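Cellulase (PDB 3WX5) hydrolyses internal beta-1,4-glucosidic bonds of cellulose, as an endoglucanase of glycoside hydrolase family 12. Local coordinates at residues A[34-39]-A[237-242]; A[122-127]-A[217-222]; A[139-144]-A[178-183]. All coordinates share one frame; numbering follows the deposited sequence.

Contact 1: A[34-39]-A[237-242]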
loop_
_atom_site.group_PDB
_atom_site.type_symbol
_atom_site.label_atom_id
_atom_site.label_comp_id
_atom_site.label_asym_id
_atom_site.label_seq_id
_atom_site.Cartn_x
_atom_site.Cartn_y
_atom_site.Cartn_z
ATOM N N GLY A 34 0.539 17.654 5.782
ATOM C CA GLY A 34 1.833 17.111 5.385
ATOM C C GLY A 34 2.145 15.770 6.015
ATOM O O GLY A 34 3.199 15.196 5.745
ATOM N N ARG A 35 1.243 15.257 6.850
ATOM C CA ARG A 35 1.543 14.008 7.530
ATOM C C ARG A 35 1.502 12.819 6.549
ATOM O O ARG A 35 2.221 11.842 6.727
ATOM C CB ARG A 35 0.611 13.764 8.717
ATOM C CG ARG A 35 0.829 12.380 9.327
ATOM C CD ARG A 35 0.347 12.271 10.756
ATOM N NE ARG A 35 0.503 10.895 11.228
ATOM C CZ ARG A 35 1.627 10.388 11.731
ATOM N NH1 ARG A 35 2.712 11.141 11.871
ATOM N NH2 ARG A 35 1.659 9.128 12.129
ATOM N N TYR A 36 0.615 12.887 5.557
ATOM C CA TYR A 36 0.508 11.842 4.535
ATOM C C TYR A 36 0.610 12.470 3.151
ATOM O O TYR A 36 0.565 13.689 3.010
ATOM C CB TYR A 36 -0.811 11.039 4.660
ATOM C CG TYR A 36 -1.060 10.470 6.031
ATOM C CD1 TYR A 36 -0.198 9.524 6.590
ATOM C CD2 TYR A 36 -2.134 10.909 6.798
ATOM C CE1 TYR A 36 -0.382 9.083 7.900
ATOM C CE2 TYR A 36 -2.347 10.433 8.087
ATOM C CZ TYR A 36 -1.456 9.553 8.629
ATOM O OH TYR A 36 -1.642 9.112 9.915
ATOM N N ARG A 37 0.778 11.631 2.139
ATOM C CA ARG A 37 0.810 12.072 0.752
ATOM C C ARG A 37 -0.077 11.141 -0.040
ATOM O O ARG A 37 -0.010 9.932 0.163
ATOM C CB ARG A 37 2.223 11.917 0.234
ATOM C CG ARG A 37 2.504 12.671 -1.041
ATOM C CD ARG A 37 3.893 13.292 -0.938
ATOM N NE ARG A 37 4.502 13.337 -2.247
ATOM C CZ ARG A 37 4.371 14.350 -3.085
ATOM N NH1 ARG A 37 3.681 15.426 -2.718
ATOM N NH2 ARG A 37 4.940 14.290 -4.282
ATOM N N VAL A 38 -0.793 11.680 -1.021
ATOM C CA VAL A 38 -1.628 10.868 -1.896
ATOM C C VAL A 38 -1.076 10.930 -3.329
ATOM O O VAL A 38 -0.637 11.992 -3.800
ATOM C CB VAL A 38 -3.097 11.333 -1.867
ATOM C CG1 VAL A 38 -3.950 10.535 -2.883
ATOM C CG2 VAL A 38 -3.660 11.174 -0.436
ATOM N N ILE A 39 -1.008 9.772 -3.984
ATOM C CA ILE A 39 -0.373 9.706 -5.302
ATOM C C ILE A 39 -1.328 9.035 -6.263
ATOM O O ILE A 39 -1.950 8.024 -5.909
ATOM C CB ILE A 39 0.981 8.934 -5.250
ATOM C CG1 ILE A 39 0.852 7.613 -4.467
ATOM C CG2 ILE A 39 2.092 9.814 -4.650
ATOM C CD1 ILE A 39 2.126 6.738 -4.526
ATOM N N PHE A 237 -7.694 7.079 6.722
ATOM C CA PHE A 237 -6.349 6.483 6.852
ATOM C C PHE A 237 -5.607 7.077 8.058
ATOM O O PHE A 237 -5.617 8.302 8.269
ATOM C CB PHE A 237 -5.544 6.739 5.577
ATOM C CG PHE A 237 -4.162 6.140 5.586
ATOM C CD1 PHE A 237 -3.978 4.758 5.530
ATOM C CD2 PHE A 237 -3.040 6.960 5.540
ATOM C CE1 PHE A 237 -2.690 4.218 5.419
ATOM C CE2 PHE A 237 -1.747 6.427 5.399
ATOM C CZ PHE A 237 -1.575 5.053 5.344
ATOM N N SER A 238 -4.948 6.214 8.824
ATOM C CA SER A 238 -4.075 6.643 9.895
ATOM C C SER A 238 -2.952 5.631 10.012
ATOM O O SER A 238 -3.136 4.450 9.765
ATOM C CB SER A 238 -4.865 6.665 11.215
ATOM O OG SER A 238 -4.040 7.077 12.274
ATOM N N VAL A 239 -1.757 6.106 10.310
ATOM C CA VAL A 239 -0.668 5.198 10.665
ATOM C C VAL A 239 -0.059 5.661 11.961
ATOM O O VAL A 239 0.093 6.868 12.159
ATOM C CB VAL A 239 0.429 5.197 9.601
ATOM C CG1 VAL A 239 1.605 4.338 10.097
ATOM C CG2 VAL A 239 -0.127 4.658 8.273
ATOM N N THR A 240 0.214 4.725 12.875
ATOM C CA THR A 240 0.901 5.082 14.122
ATOM C C THR A 240 2.162 4.242 14.295
ATOM O O THR A 240 2.101 3.007 14.376
ATOM C CB THR A 240 0.002 4.906 15.373
ATOM O OG1 THR A 240 -1.184 5.699 15.230
ATOM C CG2 THR A 240 0.761 5.396 16.640
ATOM N N LEU A 241 3.304 4.915 14.315
ATOM C CA LEU A 241 4.590 4.238 14.378
ATOM C C LEU A 241 5.275 4.560 15.710
ATOM O O LEU A 241 5.381 5.730 16.095
ATOM C CB LEU A 241 5.485 4.684 13.219
ATOM C CG LEU A 241 6.996 4.373 13.280
ATOM C CD1 LEU A 241 7.262 2.856 13.173
ATOM C CD2 LEU A 241 7.754 5.127 12.178
ATOM N N THR A 242 5.838 3.533 16.333
ATOM C CA THR A 242 6.655 3.722 17.526
ATOM C C THR A 242 8.011 3.062 17.366
ATOM O O THR A 242 8.096 1.867 17.065
ATOM C CB THR A 242 5.961 3.134 18.778
ATOM O OG1 THR A 242 4.577 3.540 18.773
ATOM C CG2 THR A 242 6.635 3.676 20.019
HETATM O O HOH W 1 3.480 7.718 13.985
HETATM O O HOH W 2 -3.323 10.320 11.393
#

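Contact 2: A[122-127]-A[217-222]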
loop_
_atom_site.group_PDB
_atom_site.type_symbol
_atom_site.label_atom_id
_atom_site.label_comp_id
_atom_site.label_asym_id
_atom_site.label_seq_id
_atom_site.Cartn_x
_atom_site.Cartn_y
_atom_site.Cartn_z
ATOM N N TYR A 122 -2.603 -2.733 1.464
ATOM C CA TYR A 122 -1.424 -2.005 1.965
ATOM C C TYR A 122 -0.220 -2.420 1.098
ATOM O O TYR A 122 -0.188 -3.530 0.563
ATOM C CB TYR A 122 -1.166 -2.419 3.408
ATOM C CG TYR A 122 -2.023 -1.683 4.411
ATOM C CD1 TYR A 122 -3.328 -2.095 4.690
ATOM C CD2 TYR A 122 -1.558 -0.535 5.017
ATOM C CE1 TYR A 122 -4.102 -1.412 5.612
ATOM C CE2 TYR A 122 -2.310 0.137 5.951
ATOM C CZ TYR A 122 -3.596 -0.283 6.216
ATOM O OH TYR A 122 -4.371 0.391 7.143
ATOM N N ASP A 123 0.795 -1.568 1.056
ATOM C CA ASP A 123 2.033 -1.824 0.313
ATOM C C ASP A 123 3.124 -1.168 1.154
ATOM O O ASP A 123 3.067 0.043 1.378
ATOM C CB ASP A 123 1.916 -1.139 -1.081
ATOM C CG ASP A 123 2.854 -1.743 -2.107
ATOM O OD1 ASP A 123 3.322 -2.847 -1.835
ATOM O OD2 ASP A 123 3.076 -1.161 -3.203
ATOM N N LEU A 124 4.006 -1.971 1.762
ATOM C CA LEU A 124 5.097 -1.407 2.566
ATOM C C LEU A 124 6.420 -1.714 1.878
ATOM O O LEU A 124 6.639 -2.843 1.420
ATOM C CB LEU A 124 5.111 -2.047 3.970
ATOM C CG LEU A 124 4.073 -1.564 4.995
ATOM C CD1 LEU A 124 2.669 -1.911 4.563
ATOM C CD2 LEU A 124 4.365 -2.207 6.363
ATOM N N TRP A 125 7.364 -0.770 1.952
ATOM C CA TRP A 125 8.573 -0.865 1.144
ATOM C C TRP A 125 9.773 -0.852 2.094
ATOM O O TRP A 125 9.837 -0.026 3.010
ATOM C CB TRP A 125 8.675 0.314 0.146
ATOM C CG TRP A 125 7.797 0.167 -1.062
ATOM C CD1 TRP A 125 6.643 0.856 -1.339
ATOM C CD2 TRP A 125 7.985 -0.752 -2.147
ATOM N NE1 TRP A 125 6.131 0.439 -2.546
ATOM C CE2 TRP A 125 6.896 -0.587 -3.030
ATOM C CE3 TRP A 125 8.979 -1.682 -2.465
ATOM C CZ2 TRP A 125 6.813 -1.272 -4.256
ATOM C CZ3 TRP A 125 8.865 -2.405 -3.659
ATOM C CH2 TRP A 125 7.743 -2.248 -4.497
ATOM N N PHE A 126 10.708 -1.757 1.840
ATOM C CA PHE A 126 11.911 -1.932 2.665
ATOM C C PHE A 126 13.167 -1.975 1.794
ATOM O O PHE A 126 13.151 -2.495 0.678
ATOM C CB PHE A 126 11.838 -3.264 3.417
ATOM C CG PHE A 126 10.573 -3.443 4.213
ATOM C CD1 PHE A 126 9.391 -3.835 3.589
ATOM C CD2 PHE A 126 10.587 -3.322 5.596
ATOM C CE1 PHE A 126 8.204 -3.963 4.331
ATOM C CE2 PHE A 126 9.436 -3.557 6.345
ATOM C CZ PHE A 126 8.251 -3.920 5.704
ATOM N N SER A 127 14.300 -1.550 2.359
ATOM C CA SER A 127 15.552 -1.881 1.701
ATOM C C SER A 127 16.742 -1.626 2.608
ATOM O O SER A 127 16.591 -0.993 3.658
ATOM C CB SER A 127 15.714 -1.057 0.429
ATOM O OG SER A 127 16.396 0.143 0.729
ATOM N N HIS A 217 10.740 1.985 4.679
ATOM C CA HIS A 217 10.729 3.344 4.108
ATOM C C HIS A 217 9.364 3.988 4.060
ATOM O O HIS A 217 9.242 5.209 4.200
ATOM C CB HIS A 217 11.297 3.304 2.685
ATOM C CG HIS A 217 12.771 3.083 2.656
ATOM N ND1 HIS A 217 13.670 4.111 2.877
ATOM C CD2 HIS A 217 13.503 1.947 2.585
ATOM C CE1 HIS A 217 14.896 3.631 2.795
ATOM N NE2 HIS A 217 14.825 2.318 2.639
ATOM N N ALA A 218 8.330 3.181 3.808
ATOM C CA ALA A 218 7.019 3.746 3.507
ATOM C C ALA A 218 5.936 2.780 3.891
ATOM O O ALA A 218 6.063 1.596 3.626
ATOM C CB ALA A 218 6.909 4.042 1.993
ATOM N N VAL A 219 4.842 3.309 4.437
ATOM C CA VAL A 219 3.651 2.516 4.695
ATOM C C VAL A 219 2.542 3.156 3.856
ATOM O O VAL A 219 2.140 4.314 4.129
ATOM C CB VAL A 219 3.253 2.597 6.198
ATOM C CG1 VAL A 219 1.959 1.788 6.467
ATOM C CG2 VAL A 219 4.401 2.058 7.061
ATOM N N GLU A 220 2.011 2.390 2.897
ATOM C CA GLU A 220 1.039 2.923 1.942
ATOM C C GLU A 220 -0.193 2.051 1.964
ATOM O O GLU A 220 -0.116 0.867 2.287
ATOM C CB GLU A 220 1.624 2.945 0.516
ATOM C CG GLU A 220 3.141 3.103 0.458
ATOM C CD GLU A 220 3.686 3.456 -0.942
ATOM O OE1 GLU A 220 2.963 3.308 -1.956
ATOM O OE2 GLU A 220 4.825 3.975 -1.015
ATOM N N THR A 221 -1.328 2.599 1.546
ATOM C CA THR A 221 -2.419 1.724 1.155
ATOM C C THR A 221 -3.189 2.345 -0.000
ATOM O O THR A 221 -3.047 3.543 -0.266
ATOM C CB THR A 221 -3.359 1.449 2.344
ATOM O OG1 THR A 221 -4.222 0.354 2.005
ATOM C CG2 THR A 221 -4.207 2.721 2.675
ATOM N N GLY A 222 -3.933 1.527 -0.736
ATOM C CA GLY A 222 -4.588 2.013 -1.963
ATOM C C GLY A 222 -5.166 0.848 -2.715
ATOM O O GLY A 222 -5.432 -0.192 -2.112
HETATM O O HOH W 3 3.596 1.468 -3.835
#

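Contact 3: A[139-144]-A[178-183]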
loop_
_atom_site.group_PDB
_atom_site.type_symbol
_atom_site.label_atom_id
_atom_site.label_comp_id
_atom_site.label_asym_id
_atom_site.label_seq_id
_atom_site.Cartn_x
_atom_site.Cartn_y
_atom_site.Cartn_z
ATOM N N GLY A 139 15.811 -5.069 -1.564
ATOM C CA GLY A 139 14.950 -5.043 -0.374
ATOM C C GLY A 139 13.688 -5.862 -0.542
ATOM O O GLY A 139 13.767 -7.024 -0.904
ATOM N N ALA A 140 12.553 -5.319 -0.091
ATOM C CA ALA A 140 11.317 -6.114 -0.056
ATOM C C ALA A 140 10.100 -5.211 -0.177
ATOM O O ALA A 140 10.158 -3.997 0.071
ATOM C CB ALA A 140 11.221 -6.939 1.240
ATOM N N GLU A 141 9.001 -5.831 -0.591
ATOM C CA GLU A 141 7.712 -5.193 -0.636
ATOM C C GLU A 141 6.780 -6.136 0.100
ATOM O O GLU A 141 6.733 -7.342 -0.208
ATOM C CB GLU A 141 7.240 -5.057 -2.093
ATOM C CG GLU A 141 5.782 -4.585 -2.235
ATOM C CD GLU A 141 5.310 -4.562 -3.691
ATOM O OE1 GLU A 141 6.014 -5.089 -4.583
ATOM O OE2 GLU A 141 4.236 -3.988 -3.949
ATOM N N LEU A 142 6.044 -5.583 1.061
ATOM C CA LEU A 142 5.089 -6.370 1.828
ATOM C C LEU A 142 3.692 -5.814 1.608
ATOM O O LEU A 142 3.422 -4.646 1.885
ATOM C CB LEU A 142 5.460 -6.371 3.314
ATOM C CG LEU A 142 4.675 -7.304 4.241
ATOM C CD1 LEU A 142 5.464 -7.577 5.560
ATOM C CD2 LEU A 142 3.305 -6.726 4.553
ATOM N N MET A 143 2.837 -6.627 1.008
ATOM C CA MET A 143 1.465 -6.223 0.744
ATOM C C MET A 143 0.504 -6.913 1.719
ATOM O O MET A 143 0.716 -8.064 2.107
ATOM C CB MET A 143 1.047 -6.586 -0.688
ATOM C CG MET A 143 1.953 -6.058 -1.797
ATOM S SD MET A 143 1.014 -5.862 -3.360
ATOM C CE MET A 143 0.060 -4.341 -3.075
ATOM N N ILE A 144 -0.634 -6.264 1.951
ATOM C CA ILE A 144 -1.693 -6.849 2.772
ATOM C C ILE A 144 -2.989 -6.596 2.046
ATOM O O ILE A 144 -3.429 -5.446 1.967
ATOM C CB ILE A 144 -1.774 -6.203 4.151
ATOM C CG1 ILE A 144 -0.436 -6.385 4.884
ATOM C CG2 ILE A 144 -2.899 -6.881 4.966
ATOM C CD1 ILE A 144 -0.295 -5.570 6.175
ATOM N N TRP A 178 13.449 -7.327 -5.775
ATOM C CA TRP A 178 13.188 -7.233 -4.339
ATOM C C TRP A 178 12.384 -8.458 -3.928
ATOM O O TRP A 178 11.881 -9.171 -4.778
ATOM C CB TRP A 178 12.391 -5.946 -4.046
ATOM C CG TRP A 178 11.003 -5.896 -4.708
ATOM C CD1 TRP A 178 9.805 -6.071 -4.093
ATOM C CD2 TRP A 178 10.702 -5.569 -6.079
ATOM N NE1 TRP A 178 8.759 -5.925 -5.007
ATOM C CE2 TRP A 178 9.297 -5.649 -6.236
ATOM C CE3 TRP A 178 11.490 -5.214 -7.192
ATOM C CZ2 TRP A 178 8.662 -5.374 -7.451
ATOM C CZ3 TRP A 178 10.865 -4.996 -8.410
ATOM C CH2 TRP A 178 9.462 -5.054 -8.527
ATOM N N ASN A 179 12.308 -8.742 -2.628
ATOM C CA ASN A 179 11.463 -9.838 -2.180
ATOM C C ASN A 179 10.046 -9.309 -2.061
ATOM O O ASN A 179 9.805 -8.300 -1.399
ATOM C CB ASN A 179 11.904 -10.348 -0.796
ATOM C CG ASN A 179 13.186 -11.179 -0.825
ATOM O OD1 ASN A 179 13.777 -11.455 0.239
ATOM N ND2 ASN A 179 13.579 -11.656 -2.010
ATOM N N TYR A 180 9.095 -10.031 -2.655
ATOM C CA TYR A 180 7.687 -9.637 -2.618
ATOM C C TYR A 180 6.950 -10.594 -1.706
ATOM O O TYR A 180 7.001 -11.812 -1.910
ATOM C CB TYR A 180 7.103 -9.743 -4.018
ATOM C CG TYR A 180 5.589 -9.639 -4.120
ATOM C CD1 TYR A 180 4.981 -8.423 -4.410
ATOM C CD2 TYR A 180 4.800 -10.788 -4.138
ATOM C CE1 TYR A 180 3.584 -8.314 -4.587
ATOM C CE2 TYR A 180 3.375 -10.705 -4.319
ATOM C CZ TYR A 180 2.794 -9.468 -4.569
ATOM O OH TYR A 180 1.444 -9.383 -4.859
ATOM N N ILE A 181 6.327 -10.064 -0.663
ATOM C CA ILE A 181 5.516 -10.891 0.226
ATOM C C ILE A 181 4.107 -10.323 0.278
ATOM O O ILE A 181 3.925 -9.134 0.512
ATOM C CB ILE A 181 6.052 -10.928 1.688
ATOM C CG1 ILE A 181 7.592 -11.057 1.727
ATOM C CG2 ILE A 181 5.426 -12.126 2.409
ATOM C CD1 ILE A 181 8.327 -9.717 1.935
ATOM N N ALA A 182 3.106 -11.149 -0.021
ATOM C CA ALA A 182 1.728 -10.642 0.042
ATOM C C ALA A 182 0.923 -11.469 1.036
ATOM O O ALA A 182 0.945 -12.713 0.992
ATOM C CB ALA A 182 1.087 -10.695 -1.322
ATOM N N TYR A 183 0.167 -10.786 1.885
ATOM C CA TYR A 183 -0.752 -11.478 2.790
ATOM C C TYR A 183 -2.150 -11.198 2.296
ATOM O O TYR A 183 -2.600 -10.067 2.358
ATOM C CB TYR A 183 -0.602 -10.963 4.231
ATOM C CG TYR A 183 0.773 -11.276 4.804
ATOM C CD1 TYR A 183 1.860 -10.434 4.546
ATOM C CD2 TYR A 183 1.000 -12.453 5.530
ATOM C CE1 TYR A 183 3.147 -10.743 5.030
ATOM C CE2 TYR A 183 2.281 -12.761 6.038
ATOM C CZ TYR A 183 3.341 -11.897 5.784
ATOM O OH TYR A 183 4.629 -12.231 6.163
#

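Contact 1: A[34-39]-A[237-242]
A classic beta bulge, in which Arg35 and Tyr36 both face Val31, starts strand 36-39 and aims the two side chains at strand 237-242 in the other sheet of the beta-jelly-roll sandwich. The strand axes stay 9.8 Å apart, a separation bridged by side chains and not by strand pairing. The phenol of Tyr36 carries most of the contact. Its OH accepts the backbone N of Val239 at 3.0 Å in a fairly straight bond (166° at the hydrogen), and the same oxygen takes NE of Arg35 at 3.1 Å. These two N-H donors fix the position of OH; a water lies in plane at the ring edge. Arg35 runs out extended, with CG opposite the backbone N (chi1 174°); this lays its CG over the centre of the Tyr36 ring, 3.7 Å above the plane. The far end of the chain then reaches the other strand, where NH2 donates to the carbonyl O of Val239 at 2.7 Å, with the oxygen lying in the guanidinium plane. A second water accepts from NH2 and, at 2.8 Å, from the backbone N of Leu241. On the opposite face of the tyrosine, Phe237 brings up its edge in a T-shaped stack with planes at 68°, CE2 coming within 3.7 Å of Tyr36 CD1; covered on both faces, the ring is limited in its rotation. A phenylalanine in place of Tyr36 would probably leave Val239 N and Arg35 NE without their shared acceptor, and the guanidinium, though still tied to Val239 O, freer to swing. Around this junction, Ile79 of strand 78-80 touches both Tyr36 and Phe237, Val31 of strand 28-31 also meets Tyr36, and within the six-stranded sheet Val239 touches Leu104 and Ser106 of the adjacent strand 101-111.

Contact 2: A[122-127]-A[217-222]
Trp125 O receives the backbone N of His217 at 2.8 Å, nearly head-on to the carbonyl, and Asp123 with Glu220 forms a hydrogen-bonded pair through both backbones, N of Asp123 lying 2.9 Å from O of Glu220. Trp125 N reaches Ala218 O at 3.2 Å in the carbonyl plane. The N of Ala218 is buried without a partner, probably because the chain turns His217 N to Trp125 O instead. On the face bearing Asp123, Trp125 and Glu220, one water joins three side chains: it donates to Asp123 OD2 and, at 2.7 Å, to Glu220 OE1, and it accepts from Trp125 NE1, which is brought there with CG opposite the carbonyl carbon (chi1 -78°). Glu220 OE2 turns to His84 ND1, while passing the indole edge 3.6 Å from Trp125 CD1, the ring and carboxylate planes inclined at 67°.

These antiparallel strands lie in the mixed sheet of the jelly roll, whose concave face forms the substrate cleft in family 12 enzymes; the aromatic and acidic side chains here are consistent with that face. Tyr136 stacks on Trp125, and Trp85 meets it edge-to-face.

The other face is the packing side. Thr221 sets CB over the Tyr122 ring, a CH-pi contact 3.9 Å from the centroid, and the phenol OH goes on to Ser106. Leu124 CG lies 4.2 Å from Val219 CG2, and Ile201 and Leu197 of helix 197-206 press on Leu124 and Val219 respectively.

Contact 3: A[139-144]-A[178-183]
Strands 140-144 and 179-183 run side by side in the same direction, only 9° apart, and a regular parallel-strand ladder of backbone hydrogen bonds joins them, with Glu141 N 2.7 Å from Asn179 O. It is the parallel pair of the mixed jelly-roll sheet, and the chain between its two strands contains the antiparallel strands 157-164 and 167-175. Glu141, Met143, Tyr180 and Ala182 occupy one face of the ladder, Leu142, Ile144, Ile181 and Tyr183 the other. Glu141 extends alongside Trp178, and its OE1 accepts NE1 of Trp178 at 2.9 Å through the anti lone pair, a bond of 147° with the oxygen tilted out of the indole plane. Trp178 reaches this position with CG wedged between its backbone N and carbonyl carbon (chi1 63°), which brings the pyrrole edge close to Glu141 CB. The same OE1 lies in the plane of the Tyr180 ring, 3.5 Å from CD1, meeting the indole N-H and the tyrosine edge from directions about at right angles, with Trp125 also against it. Tyr180 OH continues to Gly155 N. Further along this face the bent end of Met143 makes a Met-aromatic contact, SD meeting Tyr180 CE1 obliquely at 3.8 Å. Trp125 and Asp123 of strand 117-127 flank Glu141 and Met143 here, consistent with this face lining the family's cellulose-binding cleft. The opposite face is largely apolar: helix 197-206 covers Leu142, Ile144 and Tyr183, while loop residues Tyr209, Ile210 and Trp214 cover Ile181 and Ala140. There Leu142 CG approaches the edge of Tyr183 at CE1, 3.8 Å away, while Phe200 meets the same ring edge-to-face and Asp203 takes its hydroxyl. Toward the start of the strands, CD1 of Ile181 comes 3.6 Å from the carbonyl O of Glu141 and 4.1 Å from CB of Ala140.

Overall arrangement
The three contacts are concentric in sequence: 139-144 and 178-183 lie between 122-127 and 217-222, which lie in turn between 34-39 and 237-242. Contacts 2 and 3 step along the mixed sheet, their centres 9 Å apart, and are laterally continuous, since strands 117-127 and 140-149 are neighbours in it; contact 1 bridges from that sheet to the six-stranded one, its centre 11 Å from contact 2 and 19 Å from contact 3. Phe237 packs on Thr221 and Val219, so contact 1 meets contact 2 inside the sandwich. Residues far apart in the chain thus build both one continuous sheet and its backing.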